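Local coordinates for GDSL-like protein (Roseburia intestinalis L1-82, PDB 6HFZ) that removes acetyl groups from acetylated mannans as a two-domain esterase of the gut commensal, and belongs to the SGNH (GDSL-like) hydrolases, at residues 3-8 against 170-175; 165-170 against 204-209; 265-270 against 362-367; 292-297 against 358-363. All blocks are in the same frame, centred on the assembly; numbering follows the deposited sequence.

Contact 1: residues 3-8 against 170-175; sequences YQIKYE and QSTIYP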
loop_
_atom_site.group_PDB
_atom_site.type_symbol
_atom_site.label_atom_id
_atom_site.label_comp_id
_atom_site.label_asym_id
_atom_site.label_seq_id
_atom_site.Cartn_x
_atom_site.Cartn_y
_atom_site.Cartn_z
ATOM N N TYR A 3 -21.373 0.993 -23.701
ATOM C CA TYR A 3 -21.662 0.906 -22.210
ATOM C C TYR A 3 -22.090 2.279 -21.627
ATOM O O TYR A 3 -21.946 3.310 -22.226
ATOM C CB TYR A 3 -20.416 0.411 -21.472
ATOM C CG TYR A 3 -19.270 1.381 -21.500
ATOM C CD1 TYR A 3 -19.163 2.396 -20.558
ATOM C CD2 TYR A 3 -18.278 1.280 -22.468
ATOM C CE1 TYR A 3 -18.144 3.321 -20.608
ATOM C CE2 TYR A 3 -17.202 2.151 -22.470
ATOM C CZ TYR A 3 -17.154 3.194 -21.569
ATOM O OH TYR A 3 -16.107 4.064 -21.598
ATOM N N GLN A 4 -22.624 2.267 -20.415
ATOM C CA GLN A 4 -23.039 3.472 -19.719
ATOM C C GLN A 4 -22.790 3.226 -18.231
ATOM O O GLN A 4 -23.470 2.421 -17.636
ATOM C CB GLN A 4 -24.529 3.761 -19.965
ATOM C CG GLN A 4 -25.015 5.031 -19.292
ATOM C CD GLN A 4 -26.468 5.359 -19.497
ATOM O OE1 GLN A 4 -27.075 5.994 -18.639
ATOM N NE2 GLN A 4 -27.020 4.955 -20.634
ATOM N N ILE A 5 -21.771 3.883 -17.681
ATOM C CA ILE A 5 -21.555 3.832 -16.246
ATOM C C ILE A 5 -22.586 4.693 -15.479
ATOM O O ILE A 5 -22.860 5.834 -15.843
ATOM C CB ILE A 5 -20.102 4.194 -15.950
ATOM C CG1 ILE A 5 -19.207 3.093 -16.539
ATOM C CG2 ILE A 5 -19.906 4.372 -14.443
ATOM C CD1 ILE A 5 -17.790 3.441 -16.648
ATOM N N LYS A 6 -23.073 4.151 -14.358
ATOM C CA LYS A 6 -23.917 4.855 -13.412
ATOM C C LYS A 6 -23.025 5.531 -12.380
ATOM O O LYS A 6 -22.709 4.927 -11.393
ATOM C CB LYS A 6 -24.894 3.877 -12.761
ATOM C CG LYS A 6 -25.689 3.090 -13.796
ATOM C CD LYS A 6 -26.866 2.316 -13.262
ATOM C CE LYS A 6 -27.137 1.055 -14.065
ATOM N NZ LYS A 6 -27.121 1.276 -15.531
ATOM N N TYR A 7 -22.625 6.787 -12.640
ATOM C CA TYR A 7 -21.544 7.445 -11.882
ATOM C C TYR A 7 -21.937 7.662 -10.416
ATOM O O TYR A 7 -21.110 7.512 -9.505
ATOM C CB TYR A 7 -21.129 8.739 -12.577
ATOM C CG TYR A 7 -20.131 8.478 -13.666
ATOM C CD1 TYR A 7 -18.796 8.306 -13.359
ATOM C CD2 TYR A 7 -20.517 8.227 -14.973
ATOM C CE1 TYR A 7 -17.855 8.033 -14.329
ATOM C CE2 TYR A 7 -19.580 7.929 -15.958
ATOM C CZ TYR A 7 -18.244 7.809 -15.631
ATOM O OH TYR A 7 -17.302 7.529 -16.579
ATOM N N GLU A 8 -23.212 7.958 -10.154
ATOM C CA GLU A 8 -23.654 8.123 -8.728
ATOM C C GLU A 8 -23.366 6.851 -7.888
ATOM O O GLU A 8 -23.100 6.912 -6.675
ATOM C CB GLU A 8 -25.145 8.484 -8.693
ATOM C CG GLU A 8 -25.390 9.938 -9.017
ATOM C CD GLU A 8 -24.941 10.874 -7.904
ATOM O OE1 GLU A 8 -25.207 10.558 -6.731
ATOM O OE2 GLU A 8 -24.303 11.895 -8.215
ATOM N N GLN A 170 -16.231 -1.268 -8.041
ATOM C CA GLN A 170 -17.016 -2.495 -7.902
ATOM C C GLN A 170 -18.488 -2.247 -8.257
ATOM O O GLN A 170 -19.168 -3.171 -8.723
ATOM C CB GLN A 170 -16.865 -3.034 -6.480
ATOM C CG GLN A 170 -17.443 -4.409 -6.186
ATOM C CD GLN A 170 -17.163 -4.923 -4.791
ATOM O OE1 GLN A 170 -17.547 -4.288 -3.811
ATOM N NE2 GLN A 170 -16.576 -6.118 -4.663
ATOM N N SER A 171 -18.965 -1.047 -7.965
ATOM C CA SER A 171 -20.363 -0.601 -8.187
ATOM C C SER A 171 -20.538 0.312 -9.410
ATOM O O SER A 171 -21.669 0.850 -9.621
ATOM C CB SER A 171 -20.861 0.052 -6.934
ATOM O OG SER A 171 -19.968 1.062 -6.522
ATOM N N THR A 172 -19.492 0.476 -10.247
ATOM C CA THR A 172 -19.571 1.318 -11.438
ATOM C C THR A 172 -19.062 0.600 -12.701
ATOM O O THR A 172 -19.853 0.404 -13.636
ATOM C CB THR A 172 -18.776 2.602 -11.258
ATOM O OG1 THR A 172 -17.477 2.241 -10.765
ATOM C CG2 THR A 172 -19.467 3.574 -10.341
ATOM N N ILE A 173 -17.779 0.225 -12.748
ATOM C CA ILE A 173 -17.192 -0.431 -13.925
ATOM C C ILE A 173 -17.592 -1.917 -14.003
ATOM O O ILE A 173 -17.980 -2.425 -15.049
ATOM C CB ILE A 173 -15.663 -0.265 -13.931
ATOM C CG1 ILE A 173 -15.268 1.216 -13.849
ATOM C CG2 ILE A 173 -15.074 -0.927 -15.155
ATOM C CD1 ILE A 173 -13.765 1.430 -13.935
ATOM N N TYR A 174 -17.401 -2.641 -12.906
ATOM C CA TYR A 174 -17.677 -4.100 -12.879
ATOM C C TYR A 174 -19.104 -4.382 -13.328
ATOM O O TYR A 174 -19.286 -5.307 -14.118
ATOM C CB TYR A 174 -17.343 -4.743 -11.529
ATOM C CG TYR A 174 -17.755 -6.187 -11.444
ATOM C CD1 TYR A 174 -17.085 -7.215 -12.104
ATOM C CD2 TYR A 174 -18.909 -6.505 -10.752
ATOM C CE1 TYR A 174 -17.570 -8.524 -12.067
ATOM C CE2 TYR A 174 -19.371 -7.802 -10.661
ATOM C CZ TYR A 174 -18.694 -8.829 -11.306
ATOM O OH TYR A 174 -19.196 -10.119 -11.205
ATOM N N PRO A 175 -20.151 -3.647 -12.882
ATOM C CA PRO A 175 -21.517 -3.883 -13.391
ATOM C C PRO A 175 -21.642 -3.891 -14.916
ATOM O O PRO A 175 -22.376 -4.761 -15.454
ATOM C CB PRO A 175 -22.343 -2.742 -12.775
ATOM C CG PRO A 175 -21.592 -2.481 -11.456
ATOM C CD PRO A 175 -20.119 -2.654 -11.802
HETATM O O HOH W 1 -22.369 1.277 -13.821
#

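Contact 2: residues 165-170 against 204-209; sequences PAVSMQ and SVITYF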
loop_
_atom_site.group_PDB
_atom_site.type_symbol
_atom_site.label_atom_id
_atom_site.label_comp_id
_atom_site.label_asym_id
_atom_site.label_seq_id
_atom_site.Cartn_x
_atom_site.Cartn_y
_atom_site.Cartn_z
ATOM N N PRO A 165 -14.710 10.171 2.668
ATOM C CA PRO A 165 -15.237 9.948 1.320
ATOM C C PRO A 165 -14.571 8.733 0.673
ATOM O O PRO A 165 -13.380 8.504 0.896
ATOM C CB PRO A 165 -14.934 11.237 0.560
ATOM C CG PRO A 165 -13.882 11.963 1.375
ATOM C CD PRO A 165 -13.998 11.443 2.799
ATOM N N ALA A 166 -15.351 7.980 -0.129
ATOM C CA ALA A 166 -14.844 6.775 -0.755
ATOM C C ALA A 166 -15.546 6.576 -2.096
ATOM O O ALA A 166 -16.798 6.746 -2.166
ATOM C CB ALA A 166 -15.113 5.595 0.111
ATOM N N VAL A 167 -14.781 6.153 -3.100
ATOM C CA VAL A 167 -15.360 5.818 -4.370
ATOM C C VAL A 167 -14.955 4.396 -4.775
ATOM O O VAL A 167 -13.833 3.929 -4.425
ATOM C CB VAL A 167 -15.017 6.854 -5.456
ATOM C CG1 VAL A 167 -15.630 8.210 -5.133
ATOM C CG2 VAL A 167 -13.528 6.983 -5.704
ATOM N N SER A 168 -15.807 3.763 -5.595
ATOM C CA SER A 168 -15.675 2.334 -5.910
ATOM C C SER A 168 -15.856 2.032 -7.387
ATOM O O SER A 168 -16.805 2.505 -7.998
ATOM C CB SER A 168 -16.643 1.527 -5.090
ATOM O OG SER A 168 -16.615 0.160 -5.460
HETATM N N MSE A 169 -14.997 1.137 -7.917
HETATM C CA MSE A 169 -15.151 0.556 -9.250
HETATM C C MSE A 169 -16.028 -0.696 -9.232
HETATM O O MSE A 169 -16.532 -1.133 -10.271
HETATM C CB MSE A 169 -13.789 0.230 -9.874
HETATM C CG MSE A 169 -12.769 1.364 -9.667
HETATM SE SE MSE A 169 -13.457 3.082 -10.359
HETATM C CE MSE A 169 -12.934 4.150 -8.820
ATOM N N GLN A 170 -16.231 -1.268 -8.041
ATOM C CA GLN A 170 -17.016 -2.495 -7.902
ATOM C C GLN A 170 -18.488 -2.247 -8.257
ATOM O O GLN A 170 -19.168 -3.171 -8.723
ATOM C CB GLN A 170 -16.865 -3.034 -6.480
ATOM C CG GLN A 170 -17.443 -4.409 -6.186
ATOM C CD GLN A 170 -17.163 -4.923 -4.791
ATOM O OE1 GLN A 170 -17.547 -4.288 -3.811
ATOM N NE2 GLN A 170 -16.576 -6.118 -4.663
ATOM N N SER A 204 -12.243 8.680 -14.294
ATOM C CA SER A 204 -13.529 9.358 -14.552
ATOM C C SER A 204 -14.468 9.183 -13.349
ATOM O O SER A 204 -15.232 10.078 -13.028
ATOM C CB SER A 204 -14.181 8.869 -15.839
ATOM O OG SER A 204 -14.701 7.556 -15.674
ATOM N N VAL A 205 -14.393 8.023 -12.673
ATOM C CA VAL A 205 -15.261 7.783 -11.531
ATOM C C VAL A 205 -14.834 8.736 -10.399
ATOM O O VAL A 205 -15.670 9.302 -9.717
ATOM C CB VAL A 205 -15.270 6.300 -11.106
ATOM C CG1 VAL A 205 -15.987 6.127 -9.789
ATOM C CG2 VAL A 205 -15.842 5.364 -12.184
ATOM N N ILE A 206 -13.519 8.899 -10.220
ATOM C CA ILE A 206 -13.003 9.705 -9.153
ATOM C C ILE A 206 -13.333 11.177 -9.437
ATOM O O ILE A 206 -13.778 11.896 -8.538
ATOM C CB ILE A 206 -11.494 9.491 -8.988
ATOM C CG1 ILE A 206 -11.186 8.058 -8.540
ATOM C CG2 ILE A 206 -10.944 10.521 -8.019
ATOM C CD1 ILE A 206 -9.735 7.619 -8.768
ATOM N N THR A 207 -13.106 11.618 -10.670
ATOM C CA THR A 207 -13.287 13.062 -11.009
ATOM C C THR A 207 -14.791 13.437 -10.975
ATOM O O THR A 207 -15.125 14.575 -10.662
ATOM C CB THR A 207 -12.535 13.452 -12.284
ATOM O OG1 THR A 207 -13.067 12.741 -13.393
ATOM C CG2 THR A 207 -11.045 13.189 -12.233
ATOM N N TYR A 208 -15.696 12.500 -11.315
ATOM C CA TYR A 208 -17.133 12.708 -11.147
ATOM C C TYR A 208 -17.437 13.210 -9.729
ATOM O O TYR A 208 -18.155 14.215 -9.504
ATOM C CB TYR A 208 -17.909 11.414 -11.403
ATOM C CG TYR A 208 -19.378 11.585 -11.163
ATOM C CD1 TYR A 208 -20.168 12.078 -12.189
ATOM C CD2 TYR A 208 -19.986 11.282 -9.955
ATOM C CE1 TYR A 208 -21.523 12.278 -12.012
ATOM C CE2 TYR A 208 -21.349 11.473 -9.768
ATOM C CZ TYR A 208 -22.106 11.993 -10.801
ATOM O OH TYR A 208 -23.446 12.209 -10.711
ATOM N N PHE A 209 -16.837 12.537 -8.739
ATOM C CA PHE A 209 -17.057 12.854 -7.349
ATOM C C PHE A 209 -16.389 14.195 -7.021
ATOM O O PHE A 209 -17.014 15.030 -6.374
ATOM C CB PHE A 209 -16.535 11.729 -6.445
ATOM C CG PHE A 209 -16.604 12.030 -4.970
ATOM C CD1 PHE A 209 -17.829 12.009 -4.320
ATOM C CD2 PHE A 209 -15.466 12.349 -4.257
ATOM C CE1 PHE A 209 -17.910 12.313 -2.970
ATOM C CE2 PHE A 209 -15.546 12.634 -2.902
ATOM C CZ PHE A 209 -16.761 12.573 -2.263
#

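Contact 3: residues 265-270 against 362-367; sequences DCFKHG and YLVSVI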
loop_
_atom_site.group_PDB
_atom_site.type_symbol
_atom_site.label_atom_id
_atom_site.label_comp_id
_atom_site.label_asym_id
_atom_site.label_seq_id
_atom_site.Cartn_x
_atom_site.Cartn_y
_atom_site.Cartn_z
ATOM N N ASP A 265 11.987 0.781 -6.602
ATOM C CA ASP A 265 13.242 -0.035 -6.478
ATOM C C ASP A 265 13.259 -0.617 -5.056
ATOM O O ASP A 265 13.915 -0.062 -4.143
ATOM C CB ASP A 265 14.438 0.875 -6.774
ATOM C CG ASP A 265 15.818 0.236 -6.790
ATOM O OD1 ASP A 265 15.904 -1.011 -6.791
ATOM O OD2 ASP A 265 16.796 1.004 -6.797
ATOM N N CYS A 266 12.457 -1.676 -4.850
ATOM C CA CYS A 266 12.072 -2.004 -3.505
ATOM C C CYS A 266 13.047 -2.993 -2.846
ATOM O O CYS A 266 13.006 -3.118 -1.626
ATOM C CB CYS A 266 10.633 -2.491 -3.470
ATOM S SG CYS A 266 10.325 -3.883 -4.572
ATOM N N PHE A 267 13.975 -3.597 -3.598
ATOM C CA PHE A 267 14.999 -4.452 -2.925
ATOM C C PHE A 267 16.249 -3.601 -2.661
ATOM O O PHE A 267 17.254 -3.714 -3.369
ATOM C CB PHE A 267 15.192 -5.745 -3.707
ATOM C CG PHE A 267 13.903 -6.467 -4.010
ATOM C CD1 PHE A 267 13.173 -7.018 -2.971
ATOM C CD2 PHE A 267 13.371 -6.501 -5.289
ATOM C CE1 PHE A 267 11.972 -7.650 -3.207
ATOM C CE2 PHE A 267 12.156 -7.154 -5.530
ATOM C CZ PHE A 267 11.467 -7.724 -4.489
ATOM N N LYS A 268 16.096 -2.690 -1.693
ATOM C CA LYS A 268 17.120 -1.797 -1.219
ATOM C C LYS A 268 17.010 -1.691 0.288
ATOM O O LYS A 268 15.936 -1.948 0.851
ATOM C CB LYS A 268 16.982 -0.393 -1.833
ATOM C CG LYS A 268 17.262 -0.301 -3.321
ATOM C CD LYS A 268 18.719 -0.496 -3.682
ATOM C CE LYS A 268 18.964 -0.654 -5.174
ATOM N NZ LYS A 268 18.421 -1.916 -5.682
ATOM N N HIS A 269 18.110 -1.247 0.931
ATOM C CA HIS A 269 18.248 -0.925 2.360
ATOM C C HIS A 269 18.235 -2.166 3.262
ATOM O O HIS A 269 18.154 -2.040 4.484
ATOM C CB HIS A 269 17.164 0.064 2.834
ATOM C CG HIS A 269 17.223 1.376 2.119
ATOM N ND1 HIS A 269 18.371 1.780 1.455
ATOM C CD2 HIS A 269 16.320 2.373 1.969
ATOM C CE1 HIS A 269 18.148 2.988 0.914
ATOM N NE2 HIS A 269 16.933 3.380 1.216
ATOM N N GLY A 270 18.306 -3.338 2.644
ATOM C CA GLY A 270 18.278 -4.557 3.396
ATOM C C GLY A 270 19.608 -5.280 3.349
ATOM O O GLY A 270 20.677 -4.676 3.399
ATOM N N TYR A 362 17.170 -11.951 -0.560
ATOM C CA TYR A 362 17.142 -10.511 -0.179
ATOM C C TYR A 362 16.160 -10.332 0.992
ATOM O O TYR A 362 14.952 -10.421 0.808
ATOM C CB TYR A 362 16.777 -9.603 -1.371
ATOM C CG TYR A 362 17.227 -8.171 -1.136
ATOM C CD1 TYR A 362 16.608 -7.377 -0.193
ATOM C CD2 TYR A 362 18.315 -7.633 -1.825
ATOM C CE1 TYR A 362 17.070 -6.092 0.081
ATOM C CE2 TYR A 362 18.751 -6.332 -1.616
ATOM C CZ TYR A 362 18.147 -5.573 -0.635
ATOM O OH TYR A 362 18.620 -4.314 -0.377
ATOM N N LEU A 363 16.699 -10.013 2.165
ATOM C CA LEU A 363 15.917 -9.644 3.351
ATOM C C LEU A 363 15.750 -8.118 3.354
ATOM O O LEU A 363 16.704 -7.357 3.511
ATOM C CB LEU A 363 16.655 -10.170 4.588
ATOM C CG LEU A 363 16.000 -9.863 5.926
ATOM C CD1 LEU A 363 14.606 -10.512 6.046
ATOM C CD2 LEU A 363 16.879 -10.327 7.079
ATOM N N VAL A 364 14.513 -7.644 3.108
ATOM C CA VAL A 364 14.284 -6.231 2.942
ATOM C C VAL A 364 14.132 -5.557 4.318
ATOM O O VAL A 364 14.718 -4.513 4.599
ATOM C CB VAL A 364 13.064 -5.962 2.044
ATOM C CG1 VAL A 364 12.721 -4.466 1.997
ATOM C CG2 VAL A 364 13.242 -6.571 0.649
ATOM N N SER A 365 13.326 -6.124 5.227
ATOM C CA SER A 365 13.077 -5.503 6.503
ATOM C C SER A 365 12.484 -6.525 7.467
ATOM O O SER A 365 11.907 -7.508 7.024
ATOM C CB SER A 365 12.109 -4.313 6.425
ATOM O OG SER A 365 10.726 -4.746 6.337
ATOM N N VAL A 366 12.612 -6.241 8.774
ATOM C CA VAL A 366 11.678 -6.852 9.764
ATOM C C VAL A 366 10.866 -5.723 10.388
ATOM O O VAL A 366 11.420 -4.676 10.771
ATOM C CB VAL A 366 12.433 -7.658 10.842
ATOM C CG1 VAL A 366 11.443 -8.269 11.839
ATOM C CG2 VAL A 366 13.330 -8.722 10.211
ATOM N N ILE A 367 9.535 -5.873 10.459
ATOM C CA ILE A 367 8.672 -4.778 10.922
ATOM C C ILE A 367 8.106 -5.119 12.300
ATOM O O ILE A 367 7.488 -6.152 12.494
ATOM C CB ILE A 367 7.529 -4.464 9.935
ATOM C CG1 ILE A 367 8.049 -4.061 8.554
ATOM C CG2 ILE A 367 6.591 -3.400 10.502
ATOM C CD1 ILE A 367 6.992 -4.035 7.439
#

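Contact 4: residues 292-297 against 358-363; sequences QYRKSV and AVPFYL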
loop_
_atom_site.group_PDB
_atom_site.type_symbol
_atom_site.label_atom_id
_atom_site.label_comp_id
_atom_site.label_asym_id
_atom_site.label_seq_id
_atom_site.Cartn_x
_atom_site.Cartn_y
_atom_site.Cartn_z
ATOM N N GLN A 292 9.766 -8.729 5.457
ATOM C CA GLN A 292 9.717 -8.476 4.043
ATOM C C GLN A 292 10.939 -9.097 3.357
ATOM O O GLN A 292 12.048 -8.937 3.843
ATOM C CB GLN A 292 9.746 -6.978 3.764
ATOM C CG GLN A 292 8.452 -6.241 4.054
ATOM C CD GLN A 292 8.624 -4.822 3.547
ATOM O OE1 GLN A 292 9.475 -4.084 4.058
ATOM N NE2 GLN A 292 7.871 -4.468 2.511
ATOM N N TYR A 293 10.736 -9.741 2.205
ATOM C CA TYR A 293 11.810 -10.426 1.494
ATOM C C TYR A 293 11.423 -10.633 0.031
ATOM O O TYR A 293 10.236 -10.585 -0.306
ATOM C CB TYR A 293 12.136 -11.801 2.119
ATOM C CG TYR A 293 10.983 -12.798 2.147
ATOM C CD1 TYR A 293 9.953 -12.706 3.088
ATOM C CD2 TYR A 293 10.928 -13.859 1.251
ATOM C CE1 TYR A 293 8.909 -13.635 3.132
ATOM C CE2 TYR A 293 9.879 -14.778 1.270
ATOM C CZ TYR A 293 8.866 -14.665 2.207
ATOM O OH TYR A 293 7.860 -15.607 2.264
ATOM N N ARG A 294 12.428 -10.909 -0.813
ATOM C CA ARG A 294 12.150 -11.088 -2.213
ATOM C C ARG A 294 11.677 -12.516 -2.503
ATOM O O ARG A 294 12.286 -13.495 -2.062
ATOM C CB ARG A 294 13.390 -10.801 -3.063
ATOM C CG ARG A 294 13.210 -11.067 -4.558
ATOM C CD ARG A 294 14.403 -10.483 -5.316
ATOM N NE ARG A 294 15.703 -11.035 -4.941
ATOM C CZ ARG A 294 16.852 -10.382 -5.019
ATOM N NH1 ARG A 294 16.880 -9.122 -5.444
ATOM N NH2 ARG A 294 17.977 -10.935 -4.587
ATOM N N LYS A 295 10.633 -12.619 -3.341
ATOM C CA LYS A 295 10.279 -13.828 -4.036
ATOM C C LYS A 295 10.618 -13.594 -5.518
ATOM O O LYS A 295 10.080 -12.687 -6.161
ATOM C CB LYS A 295 8.802 -14.172 -3.822
ATOM C CG LYS A 295 8.470 -14.832 -2.495
ATOM C CD LYS A 295 7.049 -15.282 -2.386
ATOM C CE LYS A 295 6.792 -15.990 -1.076
ATOM N NZ LYS A 295 5.345 -16.068 -0.748
ATOM N N SER A 296 11.561 -14.397 -6.023
ATOM C CA SER A 296 12.256 -14.186 -7.274
ATOM C C SER A 296 11.641 -15.055 -8.376
ATOM O O SER A 296 11.365 -16.219 -8.180
ATOM C CB SER A 296 13.740 -14.474 -7.104
ATOM O OG SER A 296 14.383 -14.506 -8.380
ATOM N N VAL A 297 11.410 -14.476 -9.550
ATOM C CA VAL A 297 11.013 -15.280 -10.704
ATOM C C VAL A 297 12.249 -15.816 -11.432
ATOM O O VAL A 297 12.110 -16.624 -12.383
ATOM C CB VAL A 297 10.129 -14.483 -11.672
ATOM C CG1 VAL A 297 8.742 -14.259 -11.049
ATOM C CG2 VAL A 297 10.791 -13.180 -12.099
ATOM N N ALA A 358 20.144 -18.323 -8.975
ATOM C CA ALA A 358 20.166 -17.164 -9.933
ATOM C C ALA A 358 20.414 -15.849 -9.188
ATOM O O ALA A 358 20.950 -14.862 -9.724
ATOM C CB ALA A 358 18.854 -17.125 -10.685
ATOM N N VAL A 359 19.953 -15.818 -7.936
ATOM C CA VAL A 359 20.000 -14.637 -7.105
ATOM C C VAL A 359 20.252 -15.073 -5.664
ATOM O O VAL A 359 19.903 -16.179 -5.247
ATOM C CB VAL A 359 18.677 -13.836 -7.154
ATOM C CG1 VAL A 359 18.367 -13.273 -8.534
ATOM C CG2 VAL A 359 17.500 -14.640 -6.624
ATOM N N PRO A 360 20.805 -14.170 -4.852
ATOM C CA PRO A 360 20.890 -14.382 -3.413
ATOM C C PRO A 360 19.508 -14.150 -2.787
ATOM O O PRO A 360 18.599 -13.630 -3.440
ATOM C CB PRO A 360 21.845 -13.301 -2.932
ATOM C CG PRO A 360 21.662 -12.193 -3.940
ATOM C CD PRO A 360 21.371 -12.877 -5.258
ATOM N N PHE A 361 19.362 -14.566 -1.526
ATOM C CA PHE A 361 18.185 -14.210 -0.745
ATOM C C PHE A 361 18.277 -12.705 -0.420
ATOM O O PHE A 361 19.338 -12.240 -0.073
ATOM C CB PHE A 361 18.138 -15.080 0.513
ATOM C CG PHE A 361 16.845 -14.973 1.271
ATOM C CD1 PHE A 361 16.622 -13.920 2.148
ATOM C CD2 PHE A 361 15.833 -15.905 1.065
ATOM C CE1 PHE A 361 15.408 -13.822 2.828
ATOM C CE2 PHE A 361 14.594 -15.745 1.675
ATOM C CZ PHE A 361 14.403 -14.731 2.588
ATOM N N TYR A 362 17.170 -11.951 -0.560
ATOM C CA TYR A 362 17.142 -10.511 -0.179
ATOM C C TYR A 362 16.160 -10.332 0.992
ATOM O O TYR A 362 14.952 -10.421 0.808
ATOM C CB TYR A 362 16.777 -9.603 -1.371
ATOM C CG TYR A 362 17.227 -8.171 -1.136
ATOM C CD1 TYR A 362 16.608 -7.377 -0.193
ATOM C CD2 TYR A 362 18.315 -7.633 -1.825
ATOM C CE1 TYR A 362 17.070 -6.092 0.081
ATOM C CE2 TYR A 362 18.751 -6.332 -1.616
ATOM C CZ TYR A 362 18.147 -5.573 -0.635
ATOM O OH TYR A 362 18.620 -4.314 -0.377
ATOM N N LEU A 363 16.699 -10.013 2.165
ATOM C CA LEU A 363 15.917 -9.644 3.351
ATOM C C LEU A 363 15.750 -8.118 3.354
ATOM O O LEU A 363 16.704 -7.357 3.511
ATOM C CB LEU A 363 16.655 -10.170 4.588
ATOM C CG LEU A 363 16.000 -9.863 5.926
ATOM C CD1 LEU A 363 14.606 -10.512 6.046
ATOM C CD2 LEU A 363 16.879 -10.327 7.079
HETATM O O HOH W 2 14.833 -13.475 -1.092
HETATM O O HOH W 3 15.795 -13.608 -3.828
#

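Contact 1: residues 3-8 against 170-175
Ile5 meets Thr172 through its CG2 branch, which lies 3.8 Å from Thr172 CB; the two side chains cross obliquely. Thr172 CG2 reaches on to the backbone beyond, 3.7 Å from Lys6 O. Farther along Ile5, CD1 makes a looser apolar contact with Ile173 CG1 at 4.4 Å. No direct hydrogen bond joins the two segments. Instead a water bridges the backbones, accepting from Lys6 N at 3.0 Å and donating to Thr172 O at 2.7 Å. This is how the N-terminal arm, just ahead of edge strand 11-13, is laid against the turn that leads from strand 166-168 into helix 173-178 of the SGNH-hydrolase domain. Thr172 CG2 can face the arm because chi1 (49°) turns OG1 elsewhere, to a hydrogen bond with Ser168 O. On the arm itself, Ile5 CG2 also stands 3.8 Å above the plane of the Tyr7 ring, over its centre, so one methyl touches both that ring and Thr172. The Tyr7 hydroxyl in turn is hydrogen-bonded to Ser204 OG on helix 196-215. From the same helix Leu201 touches both Ile5 and Ile173, and Val205 touches Thr172.

Contact 2: residues 165-170 against 204-209
Val167 and the helix residues Val205, Ile206 and Phe209 meet by apolar packing alone, with no hydrogen bond across. Two branches of Val167 divide the work: CG2 reaches Ile206 CG1 at 3.8 Å, the side chains crossing at about a right angle, and CG1 lies 3.9 Å from Phe209 CB. Pro165 joins from one end, its CB 3.6 Å from Phe209 CZ. At the other end Met169, present as selenomethionine and bent at chi2 (-56°) and again at chi3, runs antiparallel alongside Val205, with SE 3.8 Å from Val205 CB and CE 3.8 Å from Val205 CG1.

The polar groups of the strand segment bond away from the helix. Ser168 OG accepts from Gln170 N in an ST turn and also bonds Gln152 OE1, while its CB points away from the helix.

Strand 166-168 and the 204-209 part of helix 196-215 run at 144°, their axes 8.6 Å apart at closest approach, a helix packed on the parallel part of the central sheet, as in the alpha/beta/alpha sandwich of SGNH hydrolases.

Contact 3: residues 265-270 against 362-367
Tyr362 reaches from its strand into the loop 265-270, and the CB of Phe267 lies over its ring. From CB, the CG atom is carried anti to the backbone N (chi1 -159°), which swings the ring across to the loop. There Phe267 CB sits 3.9 Å from the ring centroid and only 4° off the normal, a CH-pi contact over the face. Farther out, CE1 comes 3.8 Å from Gly270 CA, and CZ packs 3.4 Å from Phe267 C. At the tip, OH lies within the bend of the loop and accepts from Gly270 N at 3.2 Å with an angle of 157°; it is also hydrogen-bonded to Asp256 OD2. A phenylalanine here would probably leave Gly270 N and Asp256 without this shared partner and the loop less firmly tied to the strand.

Beyond the tyrosine, Val364 CG2 touches the Phe267 ring at its edge, 3.6 Å from CD1. Gly270 CA approaches Leu363 O to 3.2 Å in a CA-H...O contact, made possible by the absence of a CB. The loop braces itself too: Lys268 NZ forms a salt bridge with Asp265 OD1 and bonds Phe267 O.

Phe267 centres an inverse gamma turn, and Val364 with Ser365 forms a classic beta bulge opposite Gln292: a tight loop leading into strand 271-273 and fastened to strand 361-370 of the beta-rich domain.

Contact 4: residues 292-297 against 358-363
Arg294 holds the 358-363 segment by two direct bonds. Its backbone N donates to Tyr362 O at 3.0 Å, in the carbonyl plane, and its NH2 donates at 3.0 Å (161°) to Pro360 O, which lies in the guanidinium plane. One water joins Arg294 NE to the same oxygen, another Arg294 O to Tyr362 N. The bend at chi3 (60°) turns the guanidinium back over the strand, so that Tyr362 CB sits 3.6 Å above its plane. NH2 also forms a salt bridge to the sulfonate of a bound buffer molecule, probably from the crystallisation liquor, and Arg294 makes a cation-pi contact with Phe267. A methionine in its place would probably leave Pro360 O without its direct donor and the sulfonate without its charge partner.

Strands 288-295 and 361-370 are antiparallel neighbours in a sheet of the beta-rich domain, with Tyr293 and Leu363 as a non-hydrogen-bonded pair. On the face of these two, Phe361 CZ packs 3.7 Å from Tyr293 CB; the rings lie 12° from parallel, displaced so far that little of one sits over the other. The Tyr293 hydroxyl bonds Asp333 OD2. Val359 CG2 lies 3.6 Å from Ser296 OG, itself hydrogen-bonded to Lys298 O.

In the fold
The four contacts fall into two pairs on opposite sides of the chain's centre, one pair in each domain. Contacts 1 and 2, centres 10 Å apart, share Gln170 and alternate along the chain; a hydrogen bond between Glu8 and Tyr208 helps tie the N-terminal arm to helix 196-215. Contacts 3 and 4 come later in sequence, their centres also 10 Å apart, and share Tyr362 and Leu363 on strand 361-370, so the loop 265-270 and strand 288-295 both lean on one strand. Between the pairs, centres lie 34 to 40 Å apart with no touch, consistent with an SGNH-type hydrolase domain and a beta-rich domain each having its own core.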